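Local coordinates for protein amine oxidase (PDB 3PGB) that probably oxidises primary amines to aldehydes with the help of copper and a topaquinone cofactor formed from one of its own tyrosines, at residues V535-A540 / P656-P661; E586-W591 / T676-E681; D645-R650 / V672-F677. All coordinates share one frame; numbering follows the deposited sequence.

Overall arrangement
Contacts 2 and 3 have centres about 6 Å apart and share Thr676 and Phe677. Contact 1 lies deeper, its centre about 9 Å from that of contact 3 and about 15 Å from that of contact 2. Three segments lie on strands and come first along the chain, 535-540, 586-591 and 645-650. They are followed by 656-661, 672-677 and 676-681, all from the long connection between strands 646-650 and 686-698. Strand 686-698 pairs with both 532-542 and 646-650, and the latter also pairs with 588-589. One irregular connection is therefore fastened to several strands of the enzyme domain, from its buried interior out to a surface calcium ion.

Contact 1 (V535-A540 / P656-P661); sequences VLNFKA and PTSAHP
Lys539 and Asn537 reach from the same face of strand 532-542 to two nearby points of the loop 656-661, the lysine at full length and the asparagine by its short amide. Every torsion of Lys539 is near 180°, and this straight chain carries NZ of Lys539 to the backbone O of Pro656 at 2.6 Å. The ammonium approaches the carbonyl from the side, at a C=O...N angle of 120° and somewhat out of its plane. Glu379 OE2 forms a salt bridge with the same NZ, so a carboxylate and a peptide oxygen both hold it, which probably stabilises its charge. Two residues back, Ser658 OG donates to Asn537 OD1 at 2.8 Å, standing 33° off the amide plane. Asn537 ND2 is bonded to Asn693 OD1, so both ends of the amide are held, and Ser658 N is bonded to Gln383 OE1 of the adjacent strand. Within the loop, Thr657 OG1 donates to Ala659 O at 2.7 Å and braces it. Phe538, between the two polar residues, turns to the other face, as ordinary strand geometry requires. Strand 532-542 pairs antiparallel with 374-389 and 686-698 in the beta-sandwich of the copper amine oxidase enzyme domain. It runs from copper ligands His532 and His534 to calcium ligands Asp541 and Phe542, with Asp543 just beyond its end.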
loop_
_atom_site.group_PDB
_atom_site.type_symbol
_atom_site.label_atom_id
_atom_site.label_comp_id
_atom_site.label_asym_id
_atom_site.label_seq_id
_atom_site.Cartn_x
_atom_site.Cartn_y
_atom_site.Cartn_z
ATOM N N VAL A 535 0.516 17.253 0.077
ATOM C CA VAL A 535 1.200 16.932 -1.166
ATOM C C VAL A 535 2.677 17.144 -0.914
ATOM O O VAL A 535 3.085 18.235 -0.520
ATOM C CB VAL A 535 0.725 17.801 -2.357
ATOM C CG1 VAL A 535 1.336 17.293 -3.648
ATOM C CG2 VAL A 535 -0.791 17.805 -2.464
ATOM N N LEU A 536 3.461 16.087 -1.109
ATOM C CA LEU A 536 4.898 16.137 -0.878
ATOM C C LEU A 536 5.615 15.770 -2.162
ATOM O O LEU A 536 5.412 14.684 -2.689
ATOM C CB LEU A 536 5.295 15.183 0.251
ATOM C CG LEU A 536 4.683 15.502 1.623
ATOM C CD1 LEU A 536 3.382 14.752 1.828
ATOM C CD2 LEU A 536 5.662 15.167 2.739
ATOM N N ASN A 537 6.444 16.685 -2.663
ATOM C CA ASN A 537 7.108 16.517 -3.966
ATOM C C ASN A 537 8.478 15.895 -3.803
ATOM O O ASN A 537 9.243 16.310 -2.941
ATOM C CB ASN A 537 7.250 17.860 -4.695
ATOM C CG ASN A 537 7.608 17.694 -6.172
ATOM O OD1 ASN A 537 8.698 18.082 -6.618
ATOM N ND2 ASN A 537 6.693 17.109 -6.933
ATOM N N PHE A 538 8.783 14.916 -4.650
ATOM C CA PHE A 538 10.069 14.228 -4.622
ATOM C C PHE A 538 10.747 14.314 -5.978
ATOM O O PHE A 538 10.100 14.120 -7.008
ATOM C CB PHE A 538 9.872 12.760 -4.248
ATOM C CG PHE A 538 9.598 12.534 -2.787
ATOM C CD1 PHE A 538 8.310 12.617 -2.291
ATOM C CD2 PHE A 538 10.625 12.221 -1.919
ATOM C CE1 PHE A 538 8.054 12.400 -0.944
ATOM C CE2 PHE A 538 10.379 12.006 -0.573
ATOM C CZ PHE A 538 9.098 12.095 -0.085
ATOM N N LYS A 539 12.050 14.597 -5.976
ATOM C CA LYS A 539 12.847 14.602 -7.203
ATOM C C LYS A 539 13.486 13.229 -7.415
ATOM O O LYS A 539 14.216 12.741 -6.552
ATOM C CB LYS A 539 13.927 15.674 -7.123
ATOM C CG LYS A 539 14.735 15.856 -8.407
ATOM C CD LYS A 539 15.847 16.862 -8.203
ATOM C CE LYS A 539 16.623 17.113 -9.474
ATOM N NZ LYS A 539 17.720 18.112 -9.268
ATOM N N ALA A 540 13.197 12.613 -8.560
ATOM C CA ALA A 540 13.755 11.315 -8.923
ATOM C C ALA A 540 14.534 11.441 -10.236
ATOM O O ALA A 540 13.968 11.329 -11.319
ATOM C CB ALA A 540 12.642 10.281 -9.051
ATOM N N PRO A 656 17.843 22.683 -9.914
ATOM C CA PRO A 656 18.138 21.592 -8.975
ATOM C C PRO A 656 16.940 21.187 -8.119
ATOM O O PRO A 656 16.795 20.008 -7.779
ATOM C CB PRO A 656 19.244 22.185 -8.098
ATOM C CG PRO A 656 19.004 23.658 -8.150
ATOM C CD PRO A 656 18.517 23.937 -9.528
ATOM N N THR A 657 16.095 22.163 -7.787
ATOM C CA THR A 657 14.970 21.975 -6.876
ATOM C C THR A 657 13.670 22.453 -7.514
ATOM O O THR A 657 13.672 23.408 -8.280
ATOM C CB THR A 657 15.175 22.787 -5.564
ATOM O OG1 THR A 657 15.144 24.194 -5.850
ATOM C CG2 THR A 657 16.505 22.449 -4.909
ATOM N N SER A 658 12.559 21.806 -7.179
ATOM C CA SER A 658 11.247 22.239 -7.651
ATOM C C SER A 658 10.674 23.392 -6.822
ATOM O O SER A 658 9.667 23.986 -7.212
ATOM C CB SER A 658 10.259 21.076 -7.627
ATOM O OG SER A 658 10.145 20.517 -6.332
ATOM N N ALA A 659 11.297 23.699 -5.683
ATOM C CA ALA A 659 10.817 24.767 -4.812
ATOM C C ALA A 659 11.945 25.629 -4.245
ATOM O O ALA A 659 13.126 25.403 -4.513
ATOM C CB ALA A 659 9.999 24.182 -3.683
ATOM N N HIS A 660 11.536 26.640 -3.480
ATOM C CA HIS A 660 12.422 27.481 -2.702
ATOM C C HIS A 660 11.698 27.793 -1.401
ATOM O O HIS A 660 10.479 27.996 -1.413
ATOM C CB HIS A 660 12.710 28.768 -3.456
ATOM C CG HIS A 660 13.758 29.624 -2.820
ATOM N ND1 HIS A 660 13.516 30.389 -1.701
ATOM C CD2 HIS A 660 15.048 29.850 -3.161
ATOM C CE1 HIS A 660 14.616 31.045 -1.373
ATOM N NE2 HIS A 660 15.561 30.732 -2.242
ATOM N N PRO A 661 12.433 27.828 -0.268
ATOM C CA PRO A 661 11.802 28.038 1.037
ATOM C C PRO A 661 10.960 29.302 1.156
ATOM O O PRO A 661 9.956 29.296 1.869
ATOM C CB PRO A 661 12.993 28.131 1.994
ATOM C CG PRO A 661 14.058 27.393 1.338
ATOM C CD PRO A 661 13.886 27.610 -0.128
#

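Contact 2 (E586-W591 / T676-E681); sequences EARLNW and TFFNGE. With CA (calcium ion), chain E.
Arg588 NE, on a side chain laid across the ring of Phe678, is hydrogen-bonded to Gln647 OE1 of the neighbouring strand. That bond ties down the polar end while the aliphatic part does most of the touching. Arg588 CD sits almost on the ring axis, 3.8 Å from the centroid of Phe678 and 8° off its normal, a clear CH-pi contact. CG of Arg588 comes down nearer the rim, 3.5 Å from Phe678 CE1. A bend at chi3 (80°) then carries the guanidinium on across the ring to the CE2 side, nearly parallel to it with the planes 16° apart. CZ of Arg588 remains 4.9 Å from the Phe678 centroid, so the cation-pi contact is off-centre. Arg588 NH2 has a further, long and weak, ion pair with Glu643. The ring of Phe678 also rests on Thr649 and meets Phe674 with the planes steeply inclined. Its backbone lies between calcium ligands: Phe677 binds the ion through its carbonyl O at 2.3 Å, and Asn679 and Glu681 bind through their side chains. Arg588 thus covers Phe678 beside a surface calcium site, in which the ion is held by the 677-681 loop, Glu584 and two waters.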
loop_
_atom_site.group_PDB
_atom_site.type_symbol
_atom_site.label_atom_id
_atom_site.label_comp_id
_atom_site.label_asym_id
_atom_site.label_seq_id
_atom_site.Cartn_x
_atom_site.Cartn_y
_atom_site.Cartn_z
ATOM N N GLU A 586 3.793 17.611 -23.116
ATOM C CA GLU A 586 2.891 16.506 -22.771
ATOM C C GLU A 586 3.430 15.696 -21.581
ATOM O O GLU A 586 3.155 14.500 -21.452
ATOM C CB GLU A 586 2.696 15.599 -24.000
ATOM C CG GLU A 586 4.002 15.023 -24.550
ATOM C CD GLU A 586 3.833 14.198 -25.814
ATOM O OE1 GLU A 586 4.606 14.433 -26.769
ATOM O OE2 GLU A 586 2.949 13.309 -25.856
ATOM N N ALA A 587 4.179 16.356 -20.702
ATOM C CA ALA A 587 4.911 15.673 -19.635
ATOM C C ALA A 587 4.344 15.910 -18.230
ATOM O O ALA A 587 5.016 15.630 -17.247
ATOM C CB ALA A 587 6.380 16.075 -19.680
ATOM N N ARG A 588 3.120 16.414 -18.135
ATOM C CA ARG A 588 2.474 16.622 -16.842
ATOM C C ARG A 588 1.192 15.801 -16.804
ATOM O O ARG A 588 0.185 16.168 -17.414
ATOM C CB ARG A 588 2.167 18.105 -16.607
ATOM C CG ARG A 588 3.386 18.996 -16.603
ATOM C CD ARG A 588 3.018 20.444 -16.314
ATOM N NE ARG A 588 2.817 20.699 -14.889
ATOM C CZ ARG A 588 2.392 21.856 -14.379
ATOM N NH1 ARG A 588 2.118 22.887 -15.170
ATOM N NH2 ARG A 588 2.242 21.983 -13.063
ATOM N N LEU A 589 1.232 14.691 -16.078
ATOM C CA LEU A 589 0.160 13.714 -16.144
ATOM C C LEU A 589 -0.242 13.171 -14.776
ATOM O O LEU A 589 0.416 13.420 -13.760
ATOM C CB LEU A 589 0.532 12.578 -17.116
ATOM C CG LEU A 589 2.011 12.270 -17.369
ATOM C CD1 LEU A 589 2.710 11.899 -16.074
ATOM C CD2 LEU A 589 2.149 11.151 -18.382
ATOM N N ASN A 590 -1.362 12.457 -14.771
ATOM C CA ASN A 590 -1.893 11.841 -13.570
ATOM C C ASN A 590 -2.062 10.347 -13.768
ATOM O O ASN A 590 -2.157 9.864 -14.901
ATOM C CB ASN A 590 -3.219 12.496 -13.207
ATOM C CG ASN A 590 -3.046 13.946 -12.790
ATOM O OD1 ASN A 590 -2.141 14.263 -12.027
ATOM N ND2 ASN A 590 -3.905 14.827 -13.288
ATOM N N TRP A 591 -2.075 9.612 -12.660
ATOM C CA TRP A 591 -2.239 8.168 -12.719
ATOM C C TRP A 591 -3.614 7.872 -13.315
ATOM O O TRP A 591 -4.599 8.532 -12.985
ATOM C CB TRP A 591 -2.065 7.543 -11.335
ATOM C CG TRP A 591 -0.693 7.773 -10.745
ATOM C CD1 TRP A 591 -0.387 8.579 -9.698
ATOM C CD2 TRP A 591 0.544 7.199 -11.186
ATOM N NE1 TRP A 591 0.963 8.545 -9.450
ATOM C CE2 TRP A 591 1.558 7.704 -10.350
ATOM C CE3 TRP A 591 0.893 6.303 -12.203
ATOM C CZ2 TRP A 591 2.903 7.352 -10.499
ATOM C CZ3 TRP A 591 2.233 5.951 -12.354
ATOM C CH2 TRP A 591 3.220 6.479 -11.504
ATOM N N THR A 676 7.607 27.276 -14.933
ATOM C CA THR A 676 8.546 27.793 -15.926
ATOM C C THR A 676 9.560 26.743 -16.384
ATOM O O THR A 676 10.298 26.971 -17.333
ATOM C CB THR A 676 9.299 29.041 -15.381
ATOM O OG1 THR A 676 10.193 28.651 -14.333
ATOM C CG2 THR A 676 8.311 30.087 -14.836
ATOM N N PHE A 677 9.590 25.592 -15.712
ATOM C CA PHE A 677 10.425 24.458 -16.136
ATOM C C PHE A 677 9.959 23.893 -17.475
ATOM O O PHE A 677 10.738 23.249 -18.177
ATOM C CB PHE A 677 10.380 23.319 -15.104
ATOM C CG PHE A 677 11.190 23.561 -13.851
ATOM C CD1 PHE A 677 11.491 24.852 -13.398
ATOM C CD2 PHE A 677 11.616 22.471 -13.091
ATOM C CE1 PHE A 677 12.222 25.042 -12.226
ATOM C CE2 PHE A 677 12.342 22.650 -11.924
ATOM C CZ PHE A 677 12.648 23.943 -11.489
ATOM N N PHE A 678 8.687 24.119 -17.809
ATOM C CA PHE A 678 8.063 23.521 -18.991
ATOM C C PHE A 678 8.056 24.498 -20.168
ATOM O O PHE A 678 7.166 25.350 -20.293
ATOM C CB PHE A 678 6.657 23.026 -18.640
ATOM C CG PHE A 678 6.653 22.030 -17.522
ATOM C CD1 PHE A 678 6.738 20.665 -17.786
ATOM C CD2 PHE A 678 6.642 22.456 -16.202
ATOM C CE1 PHE A 678 6.778 19.741 -16.747
ATOM C CE2 PHE A 678 6.681 21.544 -15.164
ATOM C CZ PHE A 678 6.748 20.181 -15.434
ATOM N N ASN A 679 9.082 24.355 -21.008
ATOM C CA ASN A 679 9.306 25.201 -22.178
ATOM C C ASN A 679 9.614 24.341 -23.401
ATOM O O ASN A 679 10.569 24.597 -24.137
ATOM C CB ASN A 679 10.446 26.203 -21.909
ATOM C CG ASN A 679 11.764 25.521 -21.575
ATOM O OD1 ASN A 679 11.780 24.387 -21.091
ATOM N ND2 ASN A 679 12.873 26.208 -21.829
ATOM N N GLY A 680 8.806 23.300 -23.590
ATOM C CA GLY A 680 8.807 22.507 -24.825
ATOM C C GLY A 680 10.072 21.749 -25.193
ATOM O O GLY A 680 10.240 21.372 -26.351
ATOM N N GLU A 681 10.952 21.511 -24.224
ATOM C CA GLU A 681 12.185 20.772 -24.476
ATOM C C GLU A 681 11.908 19.294 -24.722
ATOM O O GLU A 681 10.952 18.729 -24.180
ATOM C CB GLU A 681 13.157 20.910 -23.306
ATOM C CG GLU A 681 13.699 22.305 -23.098
ATOM C CD GLU A 681 14.779 22.348 -22.042
ATOM O OE1 GLU A 681 14.437 22.349 -20.837
ATOM O OE2 GLU A 681 15.971 22.389 -22.414
HETATM CA CA CA E . 12.482 22.726 -19.588
HETATM O O HOH W 1 13.622 24.577 -18.649
HETATM O O HOH W 2 13.631 21.682 -17.714
#

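Contact 3 (D645-R650 / V672-F677); sequences DVQVTR and VDFSTF. With CA (calcium ion), chain E.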
loop_
_atom_site.group_PDB
_atom_site.type_symbol
_atom_site.label_atom_id
_atom_site.label_comp_id
_atom_site.label_asym_id
_atom_site.label_seq_id
_atom_site.Cartn_x
_atom_site.Cartn_y
_atom_site.Cartn_z
ATOM N N ASP A 645 0.315 14.407 -10.536
ATOM C CA ASP A 645 0.942 13.289 -9.822
ATOM C C ASP A 645 2.372 13.061 -10.292
ATOM O O ASP A 645 3.257 12.789 -9.495
ATOM C CB ASP A 645 0.169 11.982 -10.038
ATOM C CG ASP A 645 -1.296 12.082 -9.661
ATOM O OD1 ASP A 645 -2.110 11.371 -10.295
ATOM O OD2 ASP A 645 -1.632 12.859 -8.746
ATOM N N VAL A 646 2.578 13.134 -11.601
ATOM C CA VAL A 646 3.863 12.800 -12.214
ATOM C C VAL A 646 4.183 13.861 -13.248
ATOM O O VAL A 646 3.354 14.187 -14.083
ATOM C CB VAL A 646 3.827 11.395 -12.866
ATOM C CG1 VAL A 646 5.038 11.166 -13.763
ATOM C CG2 VAL A 646 3.740 10.316 -11.791
ATOM N N GLN A 647 5.387 14.405 -13.161
ATOM C CA GLN A 647 5.799 15.524 -13.987
ATOM C C GLN A 647 7.248 15.302 -14.409
ATOM O O GLN A 647 8.112 15.041 -13.576
ATOM C CB GLN A 647 5.618 16.840 -13.210
ATOM C CG GLN A 647 4.152 17.132 -12.866
ATOM C CD GLN A 647 3.958 18.350 -11.988
ATOM O OE1 GLN A 647 3.684 19.438 -12.483
ATOM N NE2 GLN A 647 4.087 18.171 -10.675
ATOM N N VAL A 648 7.504 15.374 -15.707
ATOM C CA VAL A 648 8.826 15.089 -16.233
ATOM C C VAL A 648 9.377 16.313 -16.954
ATOM O O VAL A 648 8.692 16.913 -17.785
ATOM C CB VAL A 648 8.804 13.877 -17.181
ATOM C CG1 VAL A 648 10.212 13.480 -17.545
ATOM C CG2 VAL A 648 8.073 12.707 -16.525
ATOM N N THR A 649 10.605 16.684 -16.604
ATOM C CA THR A 649 11.302 17.804 -17.226
ATOM C C THR A 649 12.709 17.380 -17.583
ATOM O O THR A 649 13.243 16.412 -17.027
ATOM C CB THR A 649 11.428 19.012 -16.281
ATOM O OG1 THR A 649 12.263 18.663 -15.169
ATOM C CG2 THR A 649 10.065 19.466 -15.782
ATOM N N ARG A 650 13.317 18.123 -18.498
ATOM C CA ARG A 650 14.697 17.868 -18.869
ATOM C C ARG A 650 15.600 18.393 -17.769
ATOM O O ARG A 650 15.346 19.467 -17.213
ATOM C CB ARG A 650 15.049 18.525 -20.197
ATOM C CG ARG A 650 16.443 18.183 -20.640
ATOM C CD ARG A 650 16.693 18.573 -22.059
ATOM N NE ARG A 650 17.971 18.053 -22.518
ATOM C CZ ARG A 650 18.516 18.337 -23.698
ATOM N NH1 ARG A 650 17.891 19.147 -24.557
ATOM N NH2 ARG A 650 19.693 17.800 -24.026
ATOM N N VAL A 672 11.489 30.147 -7.124
ATOM C CA VAL A 672 11.297 29.019 -8.037
ATOM C C VAL A 672 9.814 28.874 -8.366
ATOM O O VAL A 672 8.996 28.541 -7.504
ATOM C CB VAL A 672 11.845 27.694 -7.467
ATOM C CG1 VAL A 672 11.701 26.574 -8.493
ATOM C CG2 VAL A 672 13.299 27.855 -7.066
ATOM N N ASP A 673 9.486 29.157 -9.620
ATOM C CA ASP A 673 8.170 28.946 -10.169
ATOM C C ASP A 673 8.278 27.697 -11.044
ATOM O O ASP A 673 8.772 27.749 -12.180
ATOM C CB ASP A 673 7.765 30.176 -10.980
ATOM C CG ASP A 673 6.389 30.056 -11.601
ATOM O OD1 ASP A 673 5.978 28.925 -11.943
ATOM O OD2 ASP A 673 5.733 31.115 -11.773
ATOM N N PHE A 674 7.828 26.570 -10.492
ATOM C CA PHE A 674 7.938 25.270 -11.158
ATOM C C PHE A 674 7.334 25.280 -12.570
ATOM O O PHE A 674 7.866 24.622 -13.464
ATOM C CB PHE A 674 7.300 24.168 -10.294
ATOM C CG PHE A 674 7.569 22.772 -10.786
ATOM C CD1 PHE A 674 8.841 22.222 -10.691
ATOM C CD2 PHE A 674 6.555 22.002 -11.340
ATOM C CE1 PHE A 674 9.096 20.936 -11.143
ATOM C CE2 PHE A 674 6.808 20.710 -11.791
ATOM C CZ PHE A 674 8.075 20.182 -11.694
ATOM N N SER A 675 6.255 26.035 -12.780
ATOM C CA SER A 675 5.629 26.138 -14.120
ATOM C C SER A 675 6.608 26.453 -15.244
ATOM O O SER A 675 6.448 25.961 -16.361
ATOM C CB SER A 675 4.530 27.206 -14.147
ATOM O OG SER A 675 3.336 26.687 -13.604
ATOM N N THR A 676 7.607 27.276 -14.933
ATOM C CA THR A 676 8.546 27.793 -15.926
ATOM C C THR A 676 9.560 26.743 -16.384
ATOM O O THR A 676 10.298 26.971 -17.333
ATOM C CB THR A 676 9.299 29.041 -15.381
ATOM O OG1 THR A 676 10.193 28.651 -14.333
ATOM C CG2 THR A 676 8.311 30.087 -14.836
ATOM N N PHE A 677 9.590 25.592 -15.712
ATOM C CA PHE A 677 10.425 24.458 -16.136
ATOM C C PHE A 677 9.959 23.893 -17.475
ATOM O O PHE A 677 10.738 23.249 -18.177
ATOM C CB PHE A 677 10.380 23.319 -15.104
ATOM C CG PHE A 677 11.190 23.561 -13.851
ATOM C CD1 PHE A 677 11.491 24.852 -13.398
ATOM C CD2 PHE A 677 11.616 22.471 -13.091
ATOM C CE1 PHE A 677 12.222 25.042 -12.226
ATOM C CE2 PHE A 677 12.342 22.650 -11.924
ATOM C CZ PHE A 677 12.648 23.943 -11.489
HETATM CA CA CA E . 12.482 22.726 -19.588
HETATM O O HOH W 2 13.631 21.682 -17.714
HETATM O O HOH W 1 13.622 24.577 -18.649
#
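Gln647 and Phe674 form the close part of this contact: OE1 of Gln647 meets the ring edge of Phe674, in its plane, 3.4 Å from CE2. The amide and ring planes are 69° apart, so the carboxamide stands steeply against the rim instead of stacking. Gln647 NE2 is bonded to Trp641 O, which holds the carboxamide in this rotation. Phe674 CD1 in turn lies over one face of Phe677, 3.6 Å above the ring plane. Thr649 packs by its methyl, CG2, 3.9 Å from Phe677 CB; CG2 is anti to the carbonyl carbon, which turns it to Phe677. Thr649 OG1 is bonded to Trp691 NE1. At the calcium end the backbones come closest, but direct side-chain contact is slight. There water 2 and the calcium together link Arg650 O, 2.8 Å from the water, to Phe677 O, which binds the metal. Exposed Thr676 turns back on its own segment, its OG1 2.7 Å from Asp673 O, which also takes the N-H of Thr676. The 3-10 turn 674-677 thus packs against strand 646-650, which runs antiparallel between strands 588-589 and 686-698 and begins in a classic beta bulge, Asp645 and Val646 opposite Leu589.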